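Local coordinates for protein fructose-bisphosphate aldolase (PDB 4MOZ) that is an aldolase of the DeoC/LacD family, built as a closed eight-stranded parallel beta/alpha (TIM) barrel, at residues C[167-179]-C[197-211]. Numbering follows the deposited sequence.
Sequences HEEGLIVVLWIYP and AAGVALCLGADFVKV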
ATOM      1  N   HIS C 167       1.941  21.519  10.530  1.00 26.50           N
ATOM      2  CA  HIS C 167       2.830  22.567  11.011  1.00 27.40           C
ATOM      3  C   HIS C 167       3.544  23.266   9.900  1.00 27.94           C
ATOM      4  O   HIS C 167       3.863  24.447  10.012  1.00 28.69           O
ATOM      5  CB  HIS C 167       3.792  22.031  12.057  1.00 26.18           C
ATOM      6  CG  HIS C 167       3.140  21.793  13.394  1.00 26.83           C
ATOM      7  ND1 HIS C 167       3.698  21.030  14.349  1.00 27.79           N
ATOM      8  CD2 HIS C 167       1.918  22.234  13.904  1.00 25.84           C
ATOM      9  CE1 HIS C 167       2.887  20.994  15.424  1.00 28.70           C
ATOM     10  NE2 HIS C 167       1.797  21.732  15.149  1.00 28.19           N
ATOM     11  N   GLU C 168       3.773  22.543   8.809  1.00 27.97           N
ATOM     12  CA  GLU C 168       4.304  23.122   7.579  1.00 31.91           C
ATOM     13  C   GLU C 168       3.348  24.199   7.054  1.00 31.82           C
ATOM     14  O   GLU C 168       3.780  25.177   6.445  1.00 31.16           O
ATOM     15  CB  GLU C 168       4.502  22.015   6.538  1.00 36.35           C
ATOM     16  CG  GLU C 168       5.135  22.460   5.232  1.00 41.27           C
ATOM     17  CD  GLU C 168       5.225  21.351   4.195  1.00 48.07           C
ATOM     18  OE1 GLU C 168       4.776  20.212   4.466  1.00 51.83           O
ATOM     19  OE2 GLU C 168       5.752  21.625   3.097  1.00 54.68           O
ATOM     20  N   GLU C 169       2.055  24.013   7.320  1.00 33.01           N
ATOM     21  CA  GLU C 169       1.010  24.925   6.857  1.00 31.99           C
ATOM     22  C   GLU C 169       0.588  25.948   7.908  1.00 30.41           C
ATOM     23  O   GLU C 169      -0.257  26.798   7.640  1.00 34.55           O
ATOM     24  CB  GLU C 169      -0.222  24.137   6.390  1.00 31.11           C
ATOM     25  CG  GLU C 169      -0.036  23.391   5.078  1.00 33.32           C
ATOM     26  CD  GLU C 169       0.303  24.306   3.910  1.00 36.15           C
ATOM     27  OE1 GLU C 169      -0.168  25.466   3.884  1.00 39.54           O
ATOM     28  OE2 GLU C 169       1.043  23.856   3.009  1.00 36.04           O
ATOM     29  N   GLY C 170       1.167  25.864   9.102  1.00 30.11           N
ATOM     30  CA  GLY C 170       0.800  26.767  10.196  1.00 29.11           C
ATOM     31  C   GLY C 170      -0.533  26.439  10.853  1.00 29.61           C
ATOM     32  O   GLY C 170      -1.169  27.311  11.451  1.00 28.51           O
ATOM     33  N   LEU C 171      -0.957  25.182  10.741  1.00 28.71           N
ATOM     34  CA  LEU C 171      -2.170  24.706  11.398  1.00 26.89           C
ATOM     35  C   LEU C 171      -1.811  24.072  12.728  1.00 27.45           C
ATOM     36  O   LEU C 171      -0.762  23.438  12.854  1.00 28.23           O
ATOM     37  CB  LEU C 171      -2.886  23.675  10.521  1.00 26.73           C
ATOM     38  CG  LEU C 171      -3.463  24.150   9.188  1.00 29.24           C
ATOM     39  CD1 LEU C 171      -3.780  22.955   8.302  1.00 28.95           C
ATOM     40  CD2 LEU C 171      -4.698  25.019   9.393  1.00 29.63           C
ATOM     41  N   ILE C 172      -2.675  24.238  13.725  1.00 26.14           N
ATOM     42  CA  ILE C 172      -2.468  23.558  14.998  1.00 27.16           C
ATOM     43  C   ILE C 172      -2.931  22.103  14.886  1.00 26.73           C
ATOM     44  O   ILE C 172      -3.674  21.751  13.966  1.00 26.80           O
ATOM     45  CB  ILE C 172      -3.137  24.283  16.193  1.00 27.70           C
ATOM     46  CG1 ILE C 172      -4.660  24.149  16.144  1.00 27.41           C
ATOM     47  CG2 ILE C 172      -2.703  25.750  16.256  1.00 27.19           C
ATOM     48  CD1 ILE C 172      -5.320  24.226  17.503  1.00 28.46           C
ATOM     49  N   VAL C 173      -2.471  21.255  15.805  1.00 25.18           N
ATOM     50  CA  VAL C 173      -2.845  19.846  15.786  1.00 24.29           C
ATOM     51  C   VAL C 173      -3.280  19.351  17.158  1.00 24.57           C
ATOM     52  O   VAL C 173      -2.540  19.468  18.136  1.00 26.50           O
ATOM     53  CB  VAL C 173      -1.700  18.949  15.270  1.00 24.89           C
ATOM     54  CG1 VAL C 173      -2.153  17.495  15.198  1.00 22.98           C
ATOM     55  CG2 VAL C 173      -1.222  19.418  13.903  1.00 24.54           C
ATOM     56  N   VAL C 174      -4.484  18.793  17.208  1.00 24.45           N
ATOM     57  CA  VAL C 174      -5.001  18.138  18.403  1.00 23.75           C
ATOM     58  C   VAL C 174      -5.067  16.633  18.133  1.00 24.13           C
ATOM     59  O   VAL C 174      -5.696  16.196  17.167  1.00 22.53           O
ATOM     60  CB  VAL C 174      -6.413  18.648  18.785  1.00 23.44           C
ATOM     61  CG1 VAL C 174      -6.898  17.988  20.071  1.00 22.43           C
ATOM     62  CG2 VAL C 174      -6.431  20.169  18.919  1.00 19.37           C
ATOM     63  N   LEU C 175      -4.411  15.847  18.981  1.00 23.03           N
ATOM     64  CA  LEU C 175      -4.505  14.401  18.888  1.00 23.72           C
ATOM     65  C   LEU C 175      -5.386  13.849  19.999  1.00 25.06           C
ATOM     66  O   LEU C 175      -5.178  14.157  21.170  1.00 27.19           O
ATOM     67  CB  LEU C 175      -3.117  13.759  18.944  1.00 24.21           C
ATOM     68  CG  LEU C 175      -2.130  14.081  17.816  1.00 23.46           C
ATOM     69  CD1 LEU C 175      -0.796  13.396  18.080  1.00 21.83           C
ATOM     70  CD2 LEU C 175      -2.680  13.676  16.452  1.00 22.58           C
ATOM     71  N   TRP C 176      -6.387  13.062  19.622  1.00 23.97           N
ATOM     72  CA  TRP C 176      -7.126  12.255  20.579  1.00 23.34           C
ATOM     73  C   TRP C 176      -6.346  10.996  20.749  1.00 23.98           C
ATOM     74  O   TRP C 176      -6.058  10.312  19.774  1.00 24.67           O
ATOM     75  CB  TRP C 176      -8.492  11.888  20.030  1.00 24.05           C
ATOM     76  CG  TRP C 176      -9.537  12.967  20.092  1.00 25.24           C
ATOM     77  CD1 TRP C 176     -10.688  12.980  20.871  1.00 28.10           C
ATOM     78  CD2 TRP C 176      -9.587  14.212  19.308  1.00 25.51           C
ATOM     79  NE1 TRP C 176     -11.416  14.119  20.647  1.00 33.63           N
ATOM     80  CE2 TRP C 176     -10.815  14.901  19.719  1.00 29.96           C
ATOM     81  CE3 TRP C 176      -8.768  14.803  18.353  1.00 23.18           C
ATOM     82  CZ2 TRP C 176     -11.188  16.128  19.179  1.00 28.96           C
ATOM     83  CZ3 TRP C 176      -9.146  16.043  17.822  1.00 24.52           C
ATOM     84  CH2 TRP C 176     -10.333  16.688  18.222  1.00 27.65           C
ATOM     85  N   ILE C 177      -5.973  10.667  21.974  1.00 23.39           N
ATOM     86  CA  ILE C 177      -5.238   9.430  22.183  1.00 23.76           C
ATOM     87  C   ILE C 177      -5.924   8.555  23.222  1.00 25.10           C
ATOM     88  O   ILE C 177      -5.869   8.832  24.420  1.00 24.94           O
ATOM     89  CB  ILE C 177      -3.747   9.668  22.510  1.00 23.30           C
ATOM     90  CG1 ILE C 177      -3.091  10.515  21.407  1.00 23.08           C
ATOM     91  CG2 ILE C 177      -3.034   8.333  22.655  1.00 22.77           C
ATOM     92  CD1 ILE C 177      -1.573  10.573  21.445  1.00 22.03           C
ATOM     93  N   TYR C 178      -6.588   7.511  22.729  1.00 25.76           N
ATOM     94  CA  TYR C 178      -7.326   6.577  23.562  1.00 26.35           C
ATOM     95  C   TYR C 178      -6.743   5.182  23.414  1.00 25.67           C
ATOM     96  O   TYR C 178      -7.114   4.455  22.494  1.00 24.66           O
ATOM     97  CB  TYR C 178      -8.794   6.535  23.147  1.00 27.34           C
ATOM     98  CG  TYR C 178      -9.540   7.844  23.245  1.00 28.52           C
ATOM     99  CD1 TYR C 178      -9.502   8.614  24.410  1.00 29.44           C
ATOM    100  CD2 TYR C 178     -10.321   8.291  22.185  1.00 28.22           C
ATOM    101  CE1 TYR C 178     -10.203   9.803  24.501  1.00 30.05           C
ATOM    102  CE2 TYR C 178     -11.026   9.477  22.269  1.00 29.16           C
ATOM    103  CZ  TYR C 178     -10.965  10.224  23.427  1.00 30.17           C
ATOM    104  OH  TYR C 178     -11.673  11.397  23.504  1.00 33.56           O
ATOM    105  N   PRO C 179      -5.814   4.800  24.307  1.00 27.11           N
ATOM    106  CA  PRO C 179      -5.318   3.431  24.244  1.00 26.05           C
ATOM    107  C   PRO C 179      -6.475   2.439  24.328  1.00 25.71           C
ATOM    108  O   PRO C 179      -7.214   2.409  25.312  1.00 27.02           O
ATOM    109  CB  PRO C 179      -4.395   3.340  25.458  1.00 25.31           C
ATOM    110  CG  PRO C 179      -3.884   4.734  25.617  1.00 26.83           C
ATOM    111  CD  PRO C 179      -5.058   5.614  25.278  1.00 27.16           C
ATOM    112  N   ALA C 197      -0.135   7.904  27.089  1.00 24.36           N
ATOM    113  CA  ALA C 197      -0.823   8.488  25.942  1.00 23.42           C
ATOM    114  C   ALA C 197      -0.446   9.956  25.763  1.00 23.41           C
ATOM    115  O   ALA C 197      -0.162  10.402  24.652  1.00 23.98           O
ATOM    116  CB  ALA C 197      -2.330   8.337  26.104  1.00 23.25           C
ATOM    117  N   ALA C 198      -0.434  10.697  26.870  1.00 24.07           N
ATOM    118  CA  ALA C 198      -0.074  12.109  26.855  1.00 24.50           C
ATOM    119  C   ALA C 198       1.354  12.340  26.361  1.00 24.67           C
ATOM    120  O   ALA C 198       1.600  13.263  25.585  1.00 25.44           O
ATOM    121  CB  ALA C 198      -0.268  12.719  28.234  1.00 23.08           C
ATOM    122  N   GLY C 199       2.283  11.492  26.800  1.00 25.75           N
ATOM    123  CA  GLY C 199       3.684  11.585  26.378  1.00 25.36           C
ATOM    124  C   GLY C 199       3.908  11.291  24.901  1.00 23.72           C
ATOM    125  O   GLY C 199       4.768  11.905  24.260  1.00 24.19           O
ATOM    126  N   VAL C 200       3.131  10.358  24.355  1.00 23.36           N
ATOM    127  CA  VAL C 200       3.232  10.011  22.934  1.00 24.12           C
ATOM    128  C   VAL C 200       2.880  11.211  22.052  1.00 24.49           C
ATOM    129  O   VAL C 200       3.575  11.491  21.064  1.00 24.59           O
ATOM    130  CB  VAL C 200       2.356   8.788  22.576  1.00 22.82           C
ATOM    131  CG1 VAL C 200       2.228   8.620  21.066  1.00 20.90           C
ATOM    132  CG2 VAL C 200       2.929   7.528  23.206  1.00 21.12           C
ATOM    133  N   ALA C 201       1.816  11.923  22.428  1.00 23.85           N
ATOM    134  CA  ALA C 201       1.360  13.092  21.674  1.00 24.33           C
ATOM    135  C   ALA C 201       2.461  14.136  21.513  1.00 23.96           C
ATOM    136  O   ALA C 201       2.600  14.740  20.443  1.00 25.22           O
ATOM    137  CB  ALA C 201       0.138  13.705  22.331  1.00 22.34           C
ATOM    138  N   LEU C 202       3.234  14.345  22.577  1.00 22.92           N
ATOM    139  CA  LEU C 202       4.403  15.228  22.522  1.00 24.24           C
ATOM    140  C   LEU C 202       5.434  14.731  21.510  1.00 24.10           C
ATOM    141  O   LEU C 202       5.921  15.507  20.681  1.00 25.58           O
ATOM    142  CB  LEU C 202       5.053  15.385  23.900  1.00 24.43           C
ATOM    143  CG  LEU C 202       6.375  16.175  23.933  1.00 25.45           C
ATOM    144  CD1 LEU C 202       6.193  17.612  23.462  1.00 25.94           C
ATOM    145  CD2 LEU C 202       6.982  16.155  25.321  1.00 27.06           C
ATOM    146  N   CYS C 203       5.750  13.438  21.572  1.00 21.82           N
ATOM    147  CA  CYS C 203       6.756  12.860  20.684  1.00 24.66           C
ATOM    148  C   CYS C 203       6.373  12.964  19.207  1.00 24.84           C
ATOM    149  O   CYS C 203       7.241  13.132  18.354  1.00 26.28           O
ATOM    150  CB  CYS C 203       7.054  11.418  21.074  1.00 26.07           C
ATOM    151  SG  CYS C 203       7.824  11.287  22.704  1.00 28.68           S
ATOM    152  N   LEU C 204       5.077  12.868  18.912  1.00 24.19           N
ATOM    153  CA  LEU C 204       4.584  13.083  17.550  1.00 24.15           C
ATOM    154  C   LEU C 204       4.566  14.571  17.186  1.00 25.01           C
ATOM    155  O   LEU C 204       4.559  14.924  16.009  1.00 26.38           O
ATOM    156  CB  LEU C 204       3.197  12.454  17.358  1.00 22.35           C
ATOM    157  CG  LEU C 204       3.074  10.930  17.521  1.00 22.84           C
ATOM    158  CD1 LEU C 204       1.616  10.504  17.573  1.00 21.18           C
ATOM    159  CD2 LEU C 204       3.809  10.171  16.420  1.00 21.32           C
ATOM    160  N   GLY C 205       4.561  15.435  18.200  1.00 25.86           N
ATOM    161  CA  GLY C 205       4.675  16.880  17.993  1.00 26.19           C
ATOM    162  C   GLY C 205       3.371  17.652  18.042  1.00 27.89           C
ATOM    163  O   GLY C 205       3.297  18.776  17.534  1.00 29.72           O
ATOM    164  N   ALA C 206       2.346  17.060  18.656  1.00 26.46           N
ATOM    165  CA  ALA C 206       1.037  17.705  18.776  1.00 26.58           C
ATOM    166  C   ALA C 206       1.088  18.997  19.592  1.00 26.75           C
ATOM    167  O   ALA C 206       1.920  19.149  20.490  1.00 29.34           O
ATOM    168  CB  ALA C 206       0.020  16.743  19.375  1.00 23.27           C
ATOM    169  N   ASP C 207       0.198  19.927  19.263  1.00 25.19           N
ATOM    170  CA  ASP C 207       0.014  21.130  20.059  1.00 25.57           C
ATOM    171  C   ASP C 207      -0.827  20.849  21.299  1.00 26.51           C
ATOM    172  O   ASP C 207      -0.575  21.408  22.373  1.00 27.85           O
ATOM    173  CB  ASP C 207      -0.634  22.212  19.208  1.00 25.79           C
ATOM    174  CG  ASP C 207       0.222  22.597  18.034  1.00 26.90           C
ATOM    175  OD1 ASP C 207       1.368  23.046  18.259  1.00 28.51           O
ATOM    176  OD2 ASP C 207      -0.231  22.415  16.889  1.00 26.70           O
ATOM    177  N   PHE C 208      -1.828  19.985  21.136  1.00 24.26           N
ATOM    178  CA  PHE C 208      -2.701  19.567  22.224  1.00 25.28           C
ATOM    179  C   PHE C 208      -2.969  18.072  22.149  1.00 24.56           C
ATOM    180  O   PHE C 208      -2.952  17.486  21.065  1.00 26.05           O
ATOM    181  CB  PHE C 208      -4.031  20.332  22.189  1.00 27.95           C
ATOM    182  CG  PHE C 208      -3.891  21.805  22.446  1.00 28.11           C
ATOM    183  CD1 PHE C 208      -3.837  22.296  23.746  1.00 29.47           C
ATOM    184  CD2 PHE C 208      -3.808  22.704  21.386  1.00 27.56           C
ATOM    185  CE1 PHE C 208      -3.696  23.655  23.985  1.00 29.74           C
ATOM    186  CE2 PHE C 208      -3.673  24.064  21.618  1.00 26.39           C
ATOM    187  CZ  PHE C 208      -3.619  24.540  22.918  1.00 27.75           C
ATOM    188  N   VAL C 209      -3.207  17.464  23.307  1.00 23.71           N
ATOM    189  CA  VAL C 209      -3.568  16.056  23.389  1.00 24.34           C
ATOM    190  C   VAL C 209      -4.846  15.897  24.211  1.00 25.11           C
ATOM    191  O   VAL C 209      -4.951  16.425  25.323  1.00 26.28           O
ATOM    192  CB  VAL C 209      -2.422  15.178  23.959  1.00 23.96           C
ATOM    193  CG1 VAL C 209      -1.914  15.703  25.297  1.00 24.50           C
ATOM    194  CG2 VAL C 209      -2.856  13.720  24.078  1.00 23.74           C
ATOM    195  N   LYS C 210      -5.819  15.190  23.644  1.00 24.44           N
ATOM    196  CA  LYS C 210      -7.059  14.886  24.340  1.00 25.79           C
ATOM    197  C   LYS C 210      -7.014  13.455  24.861  1.00 25.53           C
ATOM    198  O   LYS C 210      -6.837  12.519  24.092  1.00 27.65           O
ATOM    199  CB  LYS C 210      -8.269  15.141  23.418  1.00 26.50           C
ATOM    200  CG  LYS C 210      -9.553  14.379  23.729  1.00 29.11           C
ATOM    201  CD  LYS C 210     -10.120  14.603  25.121  1.00 31.55           C
ATOM    202  CE  LYS C 210     -11.462  13.890  25.256  1.00 34.80           C
ATOM    203  NZ  LYS C 210     -11.592  13.099  26.507  1.00 35.76           N
ATOM    204  N   VAL C 211      -7.155  13.306  26.173  1.00 25.38           N
ATOM    205  CA  VAL C 211      -7.148  11.994  26.827  1.00 25.70           C
ATOM    206  C   VAL C 211      -8.398  11.825  27.682  1.00 26.86           C
ATOM    207  O   VAL C 211      -9.098  12.793  27.962  1.00 31.18           O
ATOM    208  CB  VAL C 211      -5.899  11.794  27.729  1.00 25.75           C
ATOM    209  CG1 VAL C 211      -4.619  11.747  26.901  1.00 24.39           C
ATOM    210  CG2 VAL C 211      -5.815  12.876  28.801  1.00 24.76           C
TER
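Asp207 OD2 takes two N-H groups at the start of the strand pair: His167 NE2 at 2.8 Å, nearly straight (171°) and in the imidazole plane, and Val173 N at 2.7 Å. The histidine comes on the syn side, 30° out of the carboxylate plane; the amide uses the anti lone pair. Val173 O accepts from both Asp207 N and Phe208 N. Parallel pairing then runs from Leu175 N to Phe208 O, Lys210 N to Leu175 O and Ile177 N to Lys210 O.

On the face carrying Trp176 and Lys210, the lysine CG lies over the indole's five-membered ring, 3.7 Å from its centroid, a CH-pi contact. CG stands opposite the backbone N (chi1 156°), and a bend at chi2 helps carry the chain on past Tyr178, whose OH is 3.1 Å from Lys210 CE. NZ bonds to Val211 O at 2.9 Å, from above the carbonyl plane. Lys102 adds a cation-pi contact to Trp176.

Leu175 and Ile177 turn to the helix 191-204. Leu175 CD1 fits between Leu204 CD1 and Ala206 CB, while Ile177 sets CG2 on Ala197 CB (3.5 Å) and CD1 on Ala201 CB. A Schellman motif at Gly205 turns the chain out of this helix toward strand 208-210, which completes the right-handed beta-alpha-beta unit.

Farther out, His167 ND1 is hydrogen-bonded to Asp14 OD2, and Asp207 OD1 meets Tyr23 OH and, in a salt bridge, Arg89 of a neighbouring subunit. The buried carboxylate is thus gripped at both oxygens, tying the strand entrance to the subunit interface. Set between two carboxylates, the imidazole is probably protonated, which with Arg89 would favour an ionised Asp207; at the other end the indole packs on Lys210's aliphatic part.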